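NreA (Staphylococcus aureus subsp. aureus, PDB 6K2H) is a GAF-domain signalling protein that probably binds and senses nitrate. Local coordinates at residues A31-W44 / L57-M71. The protein carries 1 engineered substitution. Residues are numbered along the deposited sequence; the frame is centred on the assembly and turned at random.
Sequences AFYESNKPSSPIKW and LIILRKGRGLAGTVM. With EDO (1,2-ethanediol), chain B.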
loop_
_atom_site.group_PDB
_atom_site.type_symbol
_atom_site.label_atom_id
_atom_site.label_comp_id
_atom_site.label_asym_id
_atom_site.label_seq_id
_atom_site.Cartn_x
_atom_site.Cartn_y
_atom_site.Cartn_z
ATOM N N ALA A 31 4.124 2.498 -2.859
ATOM C CA ALA A 31 4.061 2.392 -4.319
ATOM C C ALA A 31 4.308 3.779 -4.940
ATOM O O ALA A 31 3.833 4.795 -4.437
ATOM C CB ALA A 31 2.716 1.840 -4.748
ATOM N N PHE A 32 5.018 3.781 -6.053
ATOM C CA PHE A 32 5.373 5.061 -6.814
ATOM C C PHE A 32 5.412 4.618 -8.257
ATOM O O PHE A 32 5.641 3.396 -8.544
ATOM C CB PHE A 32 6.862 5.525 -6.526
ATOM C CG PHE A 32 7.179 5.858 -5.128
ATOM C CD1 PHE A 32 8.298 5.304 -4.503
ATOM C CD2 PHE A 32 6.452 6.836 -4.482
ATOM C CE1 PHE A 32 8.641 5.697 -3.260
ATOM C CE2 PHE A 32 6.776 7.225 -3.211
ATOM C CZ PHE A 32 7.885 6.652 -2.607
ATOM N N TYR A 33 5.326 5.574 -9.220
ATOM C CA TYR A 33 5.654 5.238 -10.614
ATOM C C TYR A 33 7.092 4.646 -10.726
ATOM O O TYR A 33 7.988 5.066 -10.012
ATOM C CB TYR A 33 5.531 6.460 -11.555
ATOM C CG TYR A 33 4.086 6.765 -11.822
ATOM C CD1 TYR A 33 3.347 5.984 -12.695
ATOM C CD2 TYR A 33 3.464 7.838 -11.230
ATOM C CE1 TYR A 33 2.001 6.256 -12.911
ATOM C CE2 TYR A 33 2.106 8.082 -11.426
ATOM C CZ TYR A 33 1.417 7.302 -12.315
ATOM O OH TYR A 33 0.094 7.572 -12.529
ATOM N N GLU A 34 7.218 3.618 -11.560
ATOM C CA GLU A 34 8.485 2.942 -11.846
ATOM C C GLU A 34 9.531 3.835 -12.475
ATOM O O GLU A 34 10.698 3.786 -12.123
ATOM C CB GLU A 34 8.237 1.736 -12.769
ATOM C CG GLU A 34 9.500 0.899 -12.944
ATOM C CD GLU A 34 9.264 -0.314 -13.782
ATOM O OE1 GLU A 34 8.584 -0.183 -14.837
ATOM O OE2 GLU A 34 9.864 -1.356 -13.399
ATOM N N SER A 35 9.109 4.721 -13.339
ATOM C CA SER A 35 10.016 5.717 -13.897
ATOM C C SER A 35 9.275 6.996 -14.252
ATOM O O SER A 35 8.029 7.075 -14.201
ATOM C CB SER A 35 10.599 5.130 -15.176
ATOM O OG SER A 35 9.512 4.883 -16.107
ATOM N N ASN A 36 10.050 7.962 -14.738
ATOM C CA ASN A 36 9.505 9.241 -15.221
ATOM C C ASN A 36 9.007 9.233 -16.648
ATOM O O ASN A 36 8.666 10.302 -17.199
ATOM C CB ASN A 36 10.502 10.390 -14.970
ATOM C CG ASN A 36 11.820 10.239 -15.699
ATOM O OD1 ASN A 36 12.792 10.876 -15.292
ATOM N ND2 ASN A 36 11.884 9.411 -16.740
ATOM N N LYS A 37 8.874 8.036 -17.217
ATOM C CA LYS A 37 8.379 7.871 -18.582
ATOM C C LYS A 37 6.855 7.888 -18.621
ATOM O O LYS A 37 6.172 7.381 -17.696
ATOM C CB LYS A 37 8.897 6.563 -19.181
ATOM C CG LYS A 37 10.416 6.398 -19.114
ATOM C CD LYS A 37 10.865 4.974 -19.459
ATOM C CE LYS A 37 10.232 4.480 -20.757
ATOM N NZ LYS A 37 10.998 3.399 -21.423
ATOM N N PRO A 38 6.288 8.464 -19.691
ATOM C CA PRO A 38 4.840 8.583 -19.693
ATOM C C PRO A 38 4.104 7.250 -19.649
ATOM O O PRO A 38 3.030 7.210 -19.132
ATOM C CB PRO A 38 4.527 9.299 -21.017
ATOM C CG PRO A 38 5.788 9.951 -21.404
ATOM C CD PRO A 38 6.892 9.080 -20.895
ATOM N N SER A 39 4.660 6.179 -20.206
ATOM C CA SER A 39 3.970 4.875 -20.126
ATOM C C SER A 39 4.183 4.151 -18.775
ATOM O O SER A 39 3.843 2.971 -18.633
ATOM C CB SER A 39 4.435 3.982 -21.274
ATOM O OG SER A 39 5.855 3.906 -21.266
ATOM N N SER A 40 4.737 4.823 -17.771
ATOM C CA SER A 40 5.282 4.076 -16.620
ATOM C C SER A 40 4.182 3.378 -15.833
ATOM O O SER A 40 3.151 3.936 -15.594
ATOM C CB SER A 40 6.078 4.987 -15.703
ATOM O OG SER A 40 6.475 4.274 -14.541
ATOM N N PRO A 41 4.406 2.109 -15.441
ATOM C CA PRO A 41 3.484 1.507 -14.494
ATOM C C PRO A 41 3.817 1.984 -13.077
ATOM O O PRO A 41 4.782 2.741 -12.886
ATOM C CB PRO A 41 3.790 0.038 -14.617
ATOM C CG PRO A 41 5.236 -0.001 -14.969
ATOM C CD PRO A 41 5.482 1.188 -15.850
ATOM N N ILE A 42 3.033 1.490 -12.151
ATOM C CA ILE A 42 3.291 1.714 -10.700
ATOM C C ILE A 42 3.824 0.401 -10.099
ATOM O O ILE A 42 3.373 -0.696 -10.464
ATOM C CB ILE A 42 1.986 2.130 -10.041
ATOM C CG1 ILE A 42 1.597 3.519 -10.567
ATOM C CG2 ILE A 42 2.100 2.105 -8.533
ATOM C CD1 ILE A 42 0.128 3.820 -10.451
ATOM N N LYS A 43 4.775 0.536 -9.182
ATOM C CA LYS A 43 5.324 -0.604 -8.473
ATOM C C LYS A 43 5.413 -0.374 -7.018
ATOM O O LYS A 43 5.488 0.760 -6.586
ATOM C CB LYS A 43 6.694 -0.962 -9.033
ATOM C CG LYS A 43 6.531 -1.443 -10.488
ATOM C CD LYS A 43 7.749 -2.177 -11.025
ATOM C CE LYS A 43 7.922 -3.545 -10.436
ATOM N NZ LYS A 43 7.344 -4.655 -11.239
ATOM N N TRP A 44 5.399 -1.480 -6.272
ATOM C CA TRP A 44 5.705 -1.435 -4.860
ATOM C C TRP A 44 7.235 -1.376 -4.742
ATOM O O TRP A 44 7.917 -2.385 -5.031
ATOM C CB TRP A 44 5.132 -2.606 -4.122
ATOM C CG TRP A 44 3.630 -2.723 -4.210
ATOM C CD1 TRP A 44 2.928 -3.553 -5.013
ATOM C CD2 TRP A 44 2.689 -1.923 -3.508
ATOM N NE1 TRP A 44 1.539 -3.344 -4.789
ATOM C CE2 TRP A 44 1.392 -2.310 -3.915
ATOM C CE3 TRP A 44 2.825 -0.859 -2.594
ATOM C CZ2 TRP A 44 0.236 -1.727 -3.372
ATOM C CZ3 TRP A 44 1.714 -0.270 -2.094
ATOM C CH2 TRP A 44 0.421 -0.693 -2.463
ATOM N N LEU A 57 7.370 -8.605 -8.533
ATOM C CA LEU A 57 6.798 -9.062 -9.817
ATOM C C LEU A 57 5.519 -8.289 -10.180
ATOM O O LEU A 57 5.021 -8.371 -11.291
ATOM C CB LEU A 57 6.502 -10.559 -9.712
ATOM C CG LEU A 57 7.727 -11.358 -9.220
ATOM C CD1 LEU A 57 7.368 -12.823 -9.130
ATOM C CD2 LEU A 57 8.961 -11.121 -10.101
ATOM N N ILE A 58 5.018 -7.467 -9.258
ATOM C CA ILE A 58 3.718 -6.841 -9.469
ATOM C C ILE A 58 3.866 -5.574 -10.304
ATOM O O ILE A 58 4.702 -4.661 -9.976
ATOM C CB ILE A 58 3.092 -6.505 -8.096
ATOM C CG1 ILE A 58 2.795 -7.836 -7.349
ATOM C CG2 ILE A 58 1.838 -5.627 -8.235
ATOM C CD1 ILE A 58 2.438 -7.666 -5.875
ATOM N N ILE A 59 3.055 -5.483 -11.366
ATOM C CA ILE A 59 3.081 -4.315 -12.235
ATOM C C ILE A 59 1.710 -3.734 -12.282
ATOM O O ILE A 59 0.778 -4.351 -12.804
ATOM C CB ILE A 59 3.546 -4.698 -13.674
ATOM C CG1 ILE A 59 4.945 -5.295 -13.649
ATOM C CG2 ILE A 59 3.584 -3.466 -14.592
ATOM C CD1 ILE A 59 5.298 -6.073 -14.902
ATOM N N LEU A 60 1.537 -2.517 -11.772
ATOM C CA LEU A 60 0.191 -1.921 -11.749
ATOM C C LEU A 60 0.012 -0.721 -12.638
ATOM O O LEU A 60 0.943 -0.047 -12.926
ATOM C CB LEU A 60 -0.177 -1.493 -10.355
ATOM C CG LEU A 60 -0.144 -2.587 -9.284
ATOM C CD1 LEU A 60 -0.059 -1.912 -7.926
ATOM C CD2 LEU A 60 -1.338 -3.504 -9.495
ATOM N N ARG A 61 -1.233 -0.409 -13.002
ATOM C CA ARG A 61 -1.514 0.794 -13.822
ATOM C C ARG A 61 -2.428 1.711 -13.064
ATOM O O ARG A 61 -3.175 1.280 -12.170
ATOM C CB ARG A 61 -2.159 0.415 -15.158
ATOM C CG ARG A 61 -1.228 0.434 -16.371
ATOM C CD ARG A 61 -0.035 -0.468 -16.183
ATOM N NE ARG A 61 0.729 -0.726 -17.405
ATOM C CZ ARG A 61 1.538 0.140 -18.023
ATOM N NH1 ARG A 61 2.190 -0.260 -19.110
ATOM N NH2 ARG A 61 1.715 1.393 -17.585
ATOM N N LYS A 62 -2.391 2.992 -13.440
ATOM C CA LYS A 62 -3.343 3.984 -12.943
ATOM C C LYS A 62 -4.722 3.334 -12.983
ATOM O O LYS A 62 -5.066 2.687 -13.985
ATOM C CB LYS A 62 -3.324 5.282 -13.818
ATOM C CG LYS A 62 -3.928 6.537 -13.147
ATOM C CD LYS A 62 -2.844 7.469 -12.587
ATOM C CE LYS A 62 -3.312 8.820 -11.997
ATOM N NZ LYS A 62 -2.164 9.752 -11.701
ATOM N N GLY A 63 -5.471 3.479 -11.907
ATOM C CA GLY A 63 -6.793 2.836 -11.744
ATOM C C GLY A 63 -6.854 1.365 -11.347
ATOM O O GLY A 63 -7.928 0.874 -11.012
ATOM N N ARG A 64 -5.731 0.653 -11.413
ATOM C CA ARG A 64 -5.701 -0.782 -11.101
ATOM C C ARG A 64 -5.151 -1.040 -9.695
ATOM O O ARG A 64 -4.063 -0.541 -9.349
ATOM C CB ARG A 64 -4.846 -1.536 -12.111
ATOM C CG ARG A 64 -4.993 -1.089 -13.572
ATOM C CD ARG A 64 -6.435 -0.960 -14.066
ATOM N NE ARG A 64 -7.280 -2.016 -13.507
ATOM C CZ ARG A 64 -8.594 -1.942 -13.292
ATOM N NH1 ARG A 64 -9.208 -2.994 -12.763
ATOM N NH2 ARG A 64 -9.306 -0.854 -13.603
ATOM N N GLY A 65 -5.875 -1.876 -8.951
ATOM C CA GLY A 65 -5.460 -2.366 -7.645
ATOM C C GLY A 65 -5.603 -1.312 -6.575
ATOM O O GLY A 65 -6.188 -0.245 -6.786
ATOM N N LEU A 66 -5.014 -1.587 -5.434
ATOM C CA LEU A 66 -5.051 -0.623 -4.383
ATOM C C LEU A 66 -4.233 0.610 -4.741
ATOM O O LEU A 66 -4.700 1.712 -4.544
ATOM C CB LEU A 66 -4.498 -1.162 -3.082
ATOM C CG LEU A 66 -5.298 -2.374 -2.558
ATOM C CD1 LEU A 66 -4.430 -3.200 -1.663
ATOM C CD2 LEU A 66 -6.494 -1.885 -1.808
ATOM N N ALA A 67 -2.996 0.412 -5.160
ATOM C CA ALA A 67 -2.123 1.556 -5.433
ATOM C C ALA A 67 -2.679 2.369 -6.620
ATOM O O ALA A 67 -2.739 3.614 -6.595
ATOM C CB ALA A 67 -0.716 1.111 -5.711
ATOM N N GLY A 68 -3.042 1.697 -7.693
ATOM C CA GLY A 68 -3.530 2.465 -8.842
ATOM C C GLY A 68 -4.811 3.198 -8.614
ATOM O O GLY A 68 -5.015 4.307 -9.147
ATOM N N THR A 69 -5.694 2.613 -7.829
ATOM C CA THR A 69 -6.949 3.278 -7.514
ATOM C C THR A 69 -6.711 4.498 -6.628
ATOM O O THR A 69 -7.247 5.556 -6.881
ATOM C CB THR A 69 -7.932 2.284 -6.863
ATOM O OG1 THR A 69 -8.104 1.136 -7.734
ATOM C CG2 THR A 69 -9.240 2.894 -6.558
ATOM N N VAL A 70 -5.869 4.374 -5.634
ATOM C CA VAL A 70 -5.638 5.519 -4.755
ATOM C C VAL A 70 -4.981 6.665 -5.545
ATOM O O VAL A 70 -5.314 7.808 -5.315
ATOM C CB VAL A 70 -4.813 5.101 -3.541
ATOM C CG1 VAL A 70 -4.376 6.324 -2.709
ATOM C CG2 VAL A 70 -5.601 4.155 -2.654
ATOM N N MET A 71 -4.042 6.332 -6.439
ATOM C CA MET A 71 -3.300 7.309 -7.202
ATOM C C MET A 71 -4.252 8.037 -8.084
ATOM O O MET A 71 -4.117 9.231 -8.268
ATOM C CB MET A 71 -2.209 6.656 -8.063
ATOM C CG MET A 71 -1.132 6.089 -7.201
ATOM S SD MET A 71 0.567 6.455 -7.481
ATOM C CE MET A 71 0.433 8.178 -7.897
HETATM C C1 EDO B . -1.333 -4.273 -5.746
HETATM O O1 EDO B . -0.746 -5.220 -5.171
HETATM C C2 EDO B . -2.411 -3.747 -5.068
HETATM O O2 EDO B . -2.477 -2.535 -5.672
HETATM O O HOH W 1 5.706 -4.024 -7.534
#
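The Trp44 indole meets Ala67 CB obliquely, CZ2 at 3.8 Å, while Ala31 CB lies over one face of the ring, offset toward the rim. Its edge receives Ile58 CG2 and a 1,2-ethanediol, probably from the crystallisation liquor: NE1 donates to EDO O1 at 3.0 Å. The diol's other hydroxyl takes the N-H of Ala67 in helix 65-73 and, weakly, that of Leu66, so the molecule bridges indole and helix, with Ile96 N as a further partner. The Arg61 guanidinium has Pro41 CB over one face. Ser39 O lies near the guanidinium plane and takes a hydrogen bond from NH2 at 2.8 Å, NH2 itself standing above the Ser39 carbonyl plane; a bend at chi2 (57°) turns the arginine back to the Lys37-Ser40 turn. Lys62 NZ donates to Tyr33 OH at 3.2 Å, though crowding of CD against OH leaves the lysine's exact course doubtful; Met71 approaches the Tyr33 ring obliquely, a Met-aromatic contact.

In this GAF domain residues 59-61 run antiparallel to 41-43, beside strand 42-48, an outermost strand of the antiparallel sheet, before the chain turns into helix 65-73, packed on that sheet. Ile42 and Leu60 form a single antiparallel hydrogen-bonded pair, the Ile42 N to Leu60 O bond nearly straight (177°). On the side facing the helix, the delta methyl of Ile42 meets Met71 SD tip to tip at 4.0 Å, and Ala31 CB touches Ala67 CB at 3.6 Å. Lys43, bent at chi3 and chi4, brings NZ above the carbonyl plane of Ile58 at 2.9 Å from O; Lys56 O also accepts from NZ, and a water links Ile58 O to Trp44 N.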